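Local coordinates for protein endonuclease Bse634IR (Geobacillus stearothermophilus, PDB 3V21) that probably cuts DNA as a metal-dependent restriction endonuclease of the PD-(D/E)XK superfamily, here bound to DNA, at residues Phe110-Ile115 with Leu140-Pro145; Gln152-Lys157 with Lys185-Ser190. The protein carries 1 engineered substitution. All coordinates share one frame; numbering follows the deposited sequence.

Interaction 1: Phe110-Ile115 with Leu140-Pro145; sequences FDFRKI and LITSNP. Unlike the reference sequence in segment 110-115: Phe110 (reference Leu), Asp111 (reference His). With nucleotides of chain I.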
ATOM      1  N   PHE A 110       0.718 -17.077  25.561  1.00 32.42           N
ATOM      2  CA  PHE A 110       0.213 -15.718  25.724  1.00 30.71           C
ATOM      3  C   PHE A 110       0.365 -14.933  24.425  1.00 30.45           C
ATOM      4  O   PHE A 110       1.424 -14.391  24.142  1.00 30.05           O
ATOM      5  CB  PHE A 110       0.998 -15.034  26.844  1.00 31.45           C
ATOM      6  CG  PHE A 110       0.564 -13.628  27.140  1.00 31.51           C
ATOM      7  CD1 PHE A 110      -0.597 -13.385  27.850  1.00 32.06           C
ATOM      8  CD2 PHE A 110       1.336 -12.544  26.731  1.00 31.36           C
ATOM      9  CE1 PHE A 110      -0.985 -12.085  28.151  1.00 32.26           C
ATOM     10  CE2 PHE A 110       0.957 -11.244  27.025  1.00 31.14           C
ATOM     11  CZ  PHE A 110      -0.204 -11.014  27.738  1.00 32.15           C
ATOM     12  N   ASP A 111      -0.691 -14.885  23.624  1.00 30.69           N
ATOM     13  CA  ASP A 111      -0.645 -14.142  22.374  1.00 30.89           C
ATOM     14  C   ASP A 111      -0.294 -12.700  22.723  1.00 31.69           C
ATOM     15  O   ASP A 111      -1.024 -12.052  23.474  1.00 33.69           O
ATOM     16  CB  ASP A 111      -2.004 -14.178  21.699  1.00 30.78           C
ATOM     17  CG  ASP A 111      -1.990 -13.525  20.337  1.00 31.53           C
ATOM     18  OD1 ASP A 111      -1.466 -12.398  20.215  1.00 30.92           O
ATOM     19  OD2 ASP A 111      -2.508 -14.138  19.384  1.00 33.38           O
ATOM     20  N   PHE A 112       0.804 -12.187  22.178  1.00 30.93           N
ATOM     21  CA  PHE A 112       1.224 -10.833  22.506  1.00 31.30           C
ATOM     22  C   PHE A 112       0.143  -9.774  22.327  1.00 31.67           C
ATOM     23  O   PHE A 112       0.256  -8.685  22.884  1.00 32.56           O
ATOM     24  CB  PHE A 112       2.449 -10.427  21.690  1.00 30.80           C
ATOM     25  CG  PHE A 112       2.122 -10.012  20.296  1.00 30.55           C
ATOM     26  CD1 PHE A 112       2.027 -10.950  19.284  1.00 30.25           C
ATOM     27  CD2 PHE A 112       1.838  -8.682  20.007  1.00 30.24           C
ATOM     28  CE1 PHE A 112       1.651 -10.570  18.001  1.00 29.84           C
ATOM     29  CE2 PHE A 112       1.459  -8.299  18.731  1.00 29.35           C
ATOM     30  CZ  PHE A 112       1.364  -9.242  17.728  1.00 28.85           C
ATOM     31  N   ARG A 113      -0.887 -10.068  21.540  1.00 31.24           N
ATOM     32  CA  ARG A 113      -1.958  -9.094  21.337  1.00 31.61           C
ATOM     33  C   ARG A 113      -2.687  -8.827  22.648  1.00 31.63           C
ATOM     34  O   ARG A 113      -3.393  -7.832  22.787  1.00 32.24           O
ATOM     35  CB  ARG A 113      -2.968  -9.607  20.320  1.00 32.20           C
ATOM     36  CG  ARG A 113      -2.437  -9.816  18.939  1.00 32.40           C
ATOM     37  CD  ARG A 113      -3.525 -10.430  18.106  1.00 34.87           C
ATOM     38  NE  ARG A 113      -3.123 -10.643  16.722  1.00 37.09           N
ATOM     39  CZ  ARG A 113      -2.102 -11.405  16.342  1.00 37.90           C
ATOM     40  NH1 ARG A 113      -1.361 -12.032  17.250  1.00 38.83           N
ATOM     41  NH2 ARG A 113      -1.827 -11.549  15.051  1.00 37.81           N
ATOM     42  N   LYS A 114      -2.506  -9.729  23.605  1.00 31.99           N
ATOM     43  CA  LYS A 114      -3.143  -9.620  24.904  1.00 32.51           C
ATOM     44  C   LYS A 114      -2.625  -8.489  25.759  1.00 33.00           C
ATOM     45  O   LYS A 114      -3.280  -8.074  26.701  1.00 34.64           O
ATOM     46  CB  LYS A 114      -2.981 -10.917  25.667  1.00 32.58           C
ATOM     47  CG  LYS A 114      -3.645 -12.103  25.014  1.00 33.27           C
ATOM     48  CD  LYS A 114      -3.653 -13.251  25.986  1.00 35.10           C
ATOM     49  CE  LYS A 114      -4.295 -14.488  25.416  1.00 36.40           C
ATOM     50  NZ  LYS A 114      -4.449 -15.499  26.499  1.00 38.01           N
ATOM     51  N   ILE A 115      -1.449  -7.986  25.438  1.00 34.26           N
ATOM     52  CA  ILE A 115      -0.874  -6.896  26.212  1.00 35.54           C
ATOM     53  C   ILE A 115      -1.677  -5.603  26.067  1.00 36.64           C
ATOM     54  O   ILE A 115      -1.550  -4.687  26.888  1.00 38.92           O
ATOM     55  CB  ILE A 115       0.601  -6.604  25.778  1.00 34.77           C
ATOM     56  CG1 ILE A 115       0.631  -5.986  24.372  1.00 33.90           C
ATOM     57  CG2 ILE A 115       1.411  -7.891  25.804  1.00 34.10           C
ATOM     58  CD1 ILE A 115       2.000  -5.568  23.907  1.00 32.84           C
ATOM     59  N   LEU A 140      -3.214 -12.794   9.957  1.00 47.01           N
ATOM     60  CA  LEU A 140      -1.972 -12.057  10.193  1.00 45.73           C
ATOM     61  C   LEU A 140      -1.282 -12.771  11.340  1.00 45.16           C
ATOM     62  O   LEU A 140      -1.340 -12.331  12.484  1.00 46.84           O
ATOM     63  CB  LEU A 140      -2.246 -10.606  10.584  1.00 45.61           C
ATOM     64  CG  LEU A 140      -2.394  -9.632   9.418  1.00 45.90           C
ATOM     65  CD1 LEU A 140      -2.652  -8.248   9.971  1.00 46.33           C
ATOM     66  CD2 LEU A 140      -1.129  -9.632   8.564  1.00 45.52           C
ATOM     67  N   ILE A 141      -0.632 -13.882  11.026  1.00 43.50           N
ATOM     68  CA  ILE A 141       0.035 -14.667  12.045  1.00 41.64           C
ATOM     69  C   ILE A 141       1.553 -14.619  12.037  1.00 41.07           C
ATOM     70  O   ILE A 141       2.197 -14.644  10.985  1.00 40.41           O
ATOM     71  CB  ILE A 141      -0.406 -16.128  11.951  1.00 41.63           C
ATOM     72  CG1 ILE A 141      -1.884 -16.226  12.324  1.00 40.80           C
ATOM     73  CG2 ILE A 141       0.467 -17.005  12.828  1.00 40.35           C
ATOM     74  CD1 ILE A 141      -2.432 -17.614  12.208  1.00 42.48           C
ATOM     75  N   THR A 142       2.103 -14.543  13.245  1.00 40.47           N
ATOM     76  CA  THR A 142       3.537 -14.520  13.472  1.00 39.37           C
ATOM     77  C   THR A 142       3.763 -14.939  14.922  1.00 38.85           C
ATOM     78  O   THR A 142       2.920 -14.699  15.799  1.00 37.39           O
ATOM     79  CB  THR A 142       4.140 -13.113  13.270  1.00 39.10           C
ATOM     80  OG1 THR A 142       5.570 -13.200  13.336  1.00 38.45           O
ATOM     81  CG2 THR A 142       3.639 -12.156  14.361  1.00 39.20           C
ATOM     82  N   SER A 143       4.901 -15.582  15.159  1.00 38.06           N
ATOM     83  CA  SER A 143       5.265 -16.021  16.491  1.00 36.52           C
ATOM     84  C   SER A 143       5.485 -14.776  17.341  1.00 36.33           C
ATOM     85  O   SER A 143       5.856 -13.729  16.821  1.00 36.49           O
ATOM     86  CB  SER A 143       6.544 -16.843  16.410  1.00 36.56           C
ATOM     87  OG  SER A 143       7.501 -16.203  15.586  1.00 35.53           O
ATOM     88  N   ASN A 144       5.235 -14.871  18.639  1.00 35.81           N
ATOM     89  CA  ASN A 144       5.442 -13.722  19.514  1.00 35.77           C
ATOM     90  C   ASN A 144       6.869 -13.216  19.345  1.00 34.57           C
ATOM     91  O   ASN A 144       7.774 -14.018  19.127  1.00 36.41           O
ATOM     92  CB  ASN A 144       5.246 -14.120  20.980  1.00 35.90           C
ATOM     93  CG  ASN A 144       3.811 -14.054  21.413  1.00 36.98           C
ATOM     94  OD1 ASN A 144       2.976 -13.404  20.774  1.00 38.76           O
ATOM     95  ND2 ASN A 144       3.510 -14.709  22.523  1.00 36.61           N
ATOM     96  N   PRO A 145       7.091 -11.886  19.407  1.00 32.47           N
ATOM     97  CA  PRO A 145       8.472 -11.428  19.259  1.00 32.13           C
ATOM     98  C   PRO A 145       9.214 -11.872  20.523  1.00 32.38           C
ATOM     99  O   PRO A 145       8.637 -11.877  21.604  1.00 32.67           O
ATOM    100  CB  PRO A 145       8.320  -9.911  19.155  1.00 31.93           C
ATOM    101  CG  PRO A 145       7.070  -9.632  19.932  1.00 30.39           C
ATOM    102  CD  PRO A 145       6.169 -10.740  19.474  1.00 32.11           C
TER
ATOM    103  P    DA I   5       5.222 -18.975  18.478  1.00 30.64           P
ATOM    104  OP1  DA I   5       5.044 -17.642  19.107  1.00 30.20           O
ATOM    105  OP2  DA I   5       4.808 -19.186  17.071  1.00 31.39           O
ATOM    106  O5'  DA I   5       6.744 -19.380  18.637  1.00 29.28           O
ATOM    107  C5'  DA I   5       7.382 -19.215  19.888  1.00 28.58           C
ATOM    108  C4'  DA I   5       8.823 -19.648  19.805  1.00 27.29           C
ATOM    109  O4'  DA I   5       8.886 -21.088  19.803  1.00 26.35           O
ATOM    110  C3'  DA I   5       9.572 -19.171  18.562  1.00 27.16           C
ATOM    111  O3'  DA I   5      10.751 -18.474  18.970  1.00 27.61           O
ATOM    112  C2'  DA I   5       9.832 -20.448  17.778  1.00 26.66           C
ATOM    113  C1'  DA I   5       9.812 -21.524  18.843  1.00 26.89           C
ATOM    114  N9   DA I   5       9.372 -22.833  18.377  1.00 27.38           N
ATOM    115  C8   DA I   5       8.359 -23.102  17.492  1.00 29.03           C
ATOM    116  N7   DA I   5       8.224 -24.381  17.212  1.00 29.89           N
ATOM    117  C5   DA I   5       9.214 -24.999  17.971  1.00 29.24           C
ATOM    118  C6   DA I   5       9.619 -26.351  18.100  1.00 28.20           C
ATOM    119  N6   DA I   5       9.062 -27.362  17.433  1.00 26.93           N
ATOM    120  N1   DA I   5      10.634 -26.625  18.947  1.00 28.13           N
ATOM    121  C2   DA I   5      11.202 -25.612  19.612  1.00 28.28           C
ATOM    122  N3   DA I   5      10.921 -24.303  19.569  1.00 29.16           N
ATOM    123  C4   DA I   5       9.910 -24.058  18.717  1.00 28.51           C
TER
HETATM  124  O   HOH W   1       0.028 -14.265  15.709  1.00 33.03           O
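With CG of Asn144 beside its own backbone N (chi1 -86°) and CG of Phe112 set between backbone N and carbonyl carbon (chi1 79°), carboxamide and ring meet, their planes 79° apart. The contact belongs to the PD-(D/E)XK nuclease core: Asn144 and Pro145 run straight into Asp146, a calcium-binding residue. Asparagine suits its place because one amide both gives and accepts. Asn144 ND2 donates to Phe110 O at 2.7 Å, from above that carbonyl plane, and also reaches Pro105 O, while Asn144 OD1 accepts from Phe112 N at 2.9 Å and lies at the edge of the ring. A leucine in its place would probably leave Phe110 O and Phe112 N without their mates. The apolar ring of Phe112 brings CD1 within 4.2 Å of Pro145 CD and packs onto Leu216 and Leu219 of helix 206-226. On the DNA side, Asn144 N donates to OP1 of DA5 of chain I at 2.8 Å. Asp111 OD1 closes an Asx turn onto Arg113 N and, through its syn lone pair, accepts a salt-bridging hydrogen bond from Arg113 NH1, steadying the guanidinium. Arg113 NH1 also donates at 3.0 Å to a water, which accepts a bond from Thr142 N at 3.2 Å.

Interaction 2: Gln152-Lys157 with Lys185-Ser190; sequences QKDLIK and KCKWDS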
ATOM      1  N   GLN A 152       5.328   2.816  29.010  1.00 46.51           N
ATOM      2  CA  GLN A 152       4.104   3.282  29.652  1.00 48.20           C
ATOM      3  C   GLN A 152       4.372   3.333  31.159  1.00 48.99           C
ATOM      4  O   GLN A 152       4.430   2.295  31.823  1.00 49.50           O
ATOM      5  CB  GLN A 152       2.949   2.325  29.333  1.00 47.29           C
ATOM      6  CG  GLN A 152       1.594   2.818  29.792  1.00 48.51           C
ATOM      7  CD  GLN A 152       0.475   1.922  29.321  1.00 49.51           C
ATOM      8  OE1 GLN A 152       0.278   1.740  28.123  1.00 50.68           O
ATOM      9  NE2 GLN A 152      -0.266   1.350  30.258  1.00 50.33           N
ATOM     10  N   LYS A 153       4.540   4.549  31.679  1.00 49.43           N
ATOM     11  CA  LYS A 153       4.834   4.786  33.089  1.00 50.19           C
ATOM     12  C   LYS A 153       4.003   4.024  34.114  1.00 49.09           C
ATOM     13  O   LYS A 153       4.555   3.403  35.023  1.00 48.31           O
ATOM     14  CB  LYS A 153       4.728   6.277  33.381  1.00 52.94           C
ATOM     15  CG  LYS A 153       5.913   6.822  34.147  1.00 56.44           C
ATOM     16  N   ASP A 154       2.682   4.070  33.978  1.00 48.83           N
ATOM     17  CA  ASP A 154       1.793   3.394  34.925  1.00 49.07           C
ATOM     18  C   ASP A 154       1.876   1.863  34.983  1.00 48.27           C
ATOM     19  O   ASP A 154       1.089   1.228  35.682  1.00 48.07           O
ATOM     20  CB  ASP A 154       0.335   3.805  34.672  1.00 50.53           C
ATOM     21  CG  ASP A 154      -0.210   3.279  33.351  1.00 51.10           C
ATOM     22  OD1 ASP A 154       0.092   2.117  33.011  1.00 51.74           O
ATOM     23  OD2 ASP A 154      -0.958   4.017  32.667  1.00 51.05           O
ATOM     24  N   LEU A 155       2.821   1.272  34.261  1.00 47.15           N
ATOM     25  CA  LEU A 155       2.967  -0.178  34.259  1.00 45.48           C
ATOM     26  C   LEU A 155       4.150  -0.636  35.096  1.00 45.00           C
ATOM     27  O   LEU A 155       4.275  -1.829  35.406  1.00 44.88           O
ATOM     28  CB  LEU A 155       3.129  -0.697  32.828  1.00 44.93           C
ATOM     29  CG  LEU A 155       1.939  -0.558  31.874  1.00 44.63           C
ATOM     30  CD1 LEU A 155       2.316  -1.107  30.510  1.00 44.28           C
ATOM     31  CD2 LEU A 155       0.736  -1.307  32.419  1.00 44.03           C
ATOM     32  N   ILE A 156       5.019   0.308  35.454  1.00 44.33           N
ATOM     33  CA  ILE A 156       6.198  -0.016  36.250  1.00 44.06           C
ATOM     34  C   ILE A 156       5.874  -0.138  37.738  1.00 44.08           C
ATOM     35  O   ILE A 156       5.351   0.787  38.355  1.00 44.74           O
ATOM     36  CB  ILE A 156       7.330   1.030  36.069  1.00 43.66           C
ATOM     37  CG1 ILE A 156       7.888   0.984  34.639  1.00 43.37           C
ATOM     38  CG2 ILE A 156       8.467   0.730  37.025  1.00 43.43           C
ATOM     39  CD1 ILE A 156       6.956   1.530  33.588  1.00 44.19           C
ATOM     40  N   LYS A 157       6.180  -1.309  38.288  1.00 43.55           N
ATOM     41  CA  LYS A 157       5.970  -1.619  39.690  1.00 42.50           C
ATOM     42  C   LYS A 157       7.336  -1.522  40.348  1.00 42.32           C
ATOM     43  O   LYS A 157       8.325  -1.950  39.773  1.00 44.12           O
ATOM     44  CB  LYS A 157       5.412  -3.030  39.814  1.00 42.31           C
ATOM     45  CG  LYS A 157       3.974  -3.117  39.358  1.00 44.97           C
ATOM     46  CD  LYS A 157       3.551  -4.538  38.992  1.00 46.40           C
ATOM     47  CE  LYS A 157       3.671  -5.501  40.148  1.00 47.37           C
ATOM     48  NZ  LYS A 157       3.252  -6.877  39.753  1.00 48.09           N
ATOM     49  N   LYS A 185      -3.208  -4.083  29.545  1.00 39.34           N
ATOM     50  CA  LYS A 185      -2.992  -2.733  30.072  1.00 39.73           C
ATOM     51  C   LYS A 185      -2.270  -1.742  29.184  1.00 38.87           C
ATOM     52  O   LYS A 185      -2.293  -0.544  29.459  1.00 36.74           O
ATOM     53  CB  LYS A 185      -2.235  -2.821  31.396  1.00 41.98           C
ATOM     54  CG  LYS A 185      -2.900  -3.711  32.414  1.00 44.40           C
ATOM     55  CD  LYS A 185      -2.040  -3.878  33.643  1.00 47.64           C
ATOM     56  CE  LYS A 185      -2.692  -4.848  34.623  1.00 50.05           C
ATOM     57  NZ  LYS A 185      -1.851  -5.083  35.837  1.00 50.96           N
ATOM     58  N   CYS A 186      -1.629  -2.230  28.129  1.00 39.42           N
ATOM     59  CA  CYS A 186      -0.873  -1.346  27.238  1.00 40.61           C
ATOM     60  C   CYS A 186      -1.691  -0.607  26.195  1.00 40.53           C
ATOM     61  O   CYS A 186      -2.586  -1.184  25.574  1.00 40.89           O
ATOM     62  CB  CYS A 186       0.213  -2.132  26.511  1.00 40.00           C
ATOM     63  SG  CYS A 186       1.277  -3.043  27.605  1.00 41.83           S
ATOM     64  N   LYS A 187      -1.378   0.674  26.016  1.00 40.05           N
ATOM     65  CA  LYS A 187      -2.048   1.479  25.010  1.00 41.14           C
ATOM     66  C   LYS A 187      -1.287   1.102  23.750  1.00 41.56           C
ATOM     67  O   LYS A 187      -0.076   0.932  23.791  1.00 42.00           O
ATOM     68  CB  LYS A 187      -1.881   2.968  25.290  1.00 42.28           C
ATOM     69  CG  LYS A 187      -2.387   3.425  26.647  1.00 43.78           C
ATOM     70  CD  LYS A 187      -2.253   4.938  26.777  1.00 45.51           C
ATOM     71  CE  LYS A 187      -1.815   5.378  28.191  1.00 47.02           C
ATOM     72  NZ  LYS A 187      -2.826   5.109  29.263  1.00 47.50           N
ATOM     73  N   TRP A 188      -1.986   0.970  22.634  1.00 41.81           N
ATOM     74  CA  TRP A 188      -1.346   0.564  21.396  1.00 40.51           C
ATOM     75  C   TRP A 188       0.004   1.224  21.104  1.00 40.42           C
ATOM     76  O   TRP A 188       0.959   0.546  20.729  1.00 39.53           O
ATOM     77  CB  TRP A 188      -2.294   0.805  20.232  1.00 39.88           C
ATOM     78  CG  TRP A 188      -2.472   2.245  19.918  1.00 39.73           C
ATOM     79  CD1 TRP A 188      -3.241   3.147  20.592  1.00 39.00           C
ATOM     80  CD2 TRP A 188      -1.872   2.959  18.828  1.00 40.37           C
ATOM     81  NE1 TRP A 188      -3.163   4.381  19.985  1.00 38.83           N
ATOM     82  CE2 TRP A 188      -2.331   4.294  18.901  1.00 39.70           C
ATOM     83  CE3 TRP A 188      -0.989   2.598  17.795  1.00 41.24           C
ATOM     84  CZ2 TRP A 188      -1.943   5.269  17.979  1.00 40.19           C
ATOM     85  CZ3 TRP A 188      -0.599   3.573  16.875  1.00 40.75           C
ATOM     86  CH2 TRP A 188      -1.079   4.891  16.975  1.00 40.90           C
ATOM     87  N   ASP A 189       0.103   2.533  21.277  1.00 40.75           N
ATOM     88  CA  ASP A 189       1.363   3.190  20.976  1.00 42.52           C
ATOM     89  C   ASP A 189       2.373   3.133  22.099  1.00 42.61           C
ATOM     90  O   ASP A 189       3.375   3.835  22.053  1.00 42.81           O
ATOM     91  CB  ASP A 189       1.143   4.652  20.561  1.00 45.16           C
ATOM     92  CG  ASP A 189       0.275   5.420  21.540  1.00 47.04           C
ATOM     93  OD1 ASP A 189       0.099   4.946  22.684  1.00 49.23           O
ATOM     94  OD2 ASP A 189      -0.224   6.506  21.164  1.00 47.26           O
ATOM     95  N   SER A 190       2.111   2.316  23.117  1.00 42.37           N
ATOM     96  CA  SER A 190       3.059   2.170  24.222  1.00 42.12           C
ATOM     97  C   SER A 190       4.096   1.146  23.799  1.00 41.19           C
ATOM     98  O   SER A 190       5.181   1.067  24.348  1.00 42.45           O
ATOM     99  CB  SER A 190       2.359   1.710  25.495  1.00 42.15           C
ATOM    100  OG  SER A 190       1.629   2.786  26.062  1.00 44.11           O
TER
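The carboxamide of Gln152 stands between the two segments, its oxygen facing Lys187 and Ser190, its nitrogen facing Lys185 O and Asp154. CG lies anti to the backbone N (chi1 -172°) and the chain is extended as far as CD, which carries the amide across to the other backbone. Gln152 OE1 accepts two bonds in its carbonyl plane: from Lys187 N at 2.9 Å, and from Ser190 OG, on a lone pair, at 2.7 Å. Gln152 NE2 sends a nearly straight bond (174°) to Lys185 O at 2.9 Å, coming from above the plane of that carbonyl. Its other bond goes to Asp154 OD1 on the syn side, so four bonds fix the rotation of this buried amide, a task glutamine meets by being donor and acceptor at once. The contact sits beside the central mixed sheet: segment 152-157 follows strand 147-151, and segment 185-190 leads into the antiparallel neighbour, strand 191-198; a backbone bond between Ser190 and Arg151 joins the two there. Next to the amide, Leu155 splits its branches between two partners. Leu155 CD1 meets Cys186 SG at 3.6 Å, and Leu155 CD2 rests on the aliphatic part of Lys185, 3.5 Å from Lys185 CB, while Lys185 NZ donates a hydrogen bond to Asp181 O. Beyond the amide, the exposed Lys187 curls back with bends at chi3 and chi4, bringing Lys187 NZ to 4.0 Å from Asp154 OD2, opposite charges beyond salt-bridge range.

Interaction 1 closes before interaction 2 opens along the chain, and strand 147-151 joins them: 140-145 leads into it and 152-157 leaves it. Their centres lie 17 Å apart, yet the two touch directly, through a probable hydrogen bond from Cys186 N to Ile115 O at 2.8 Å. Interaction 1 lies on the DNA side, whereas the nearest atom of interaction 2 is about 17 Å from the nucleic acid. The 185-190 segment runs into strand 191-198, so interaction 2 ties together the far ends of two neighbouring strands of the central sheet, one starting just after calcium-binding Asp146 and the other carrying Leu197, the second calcium-binding residue.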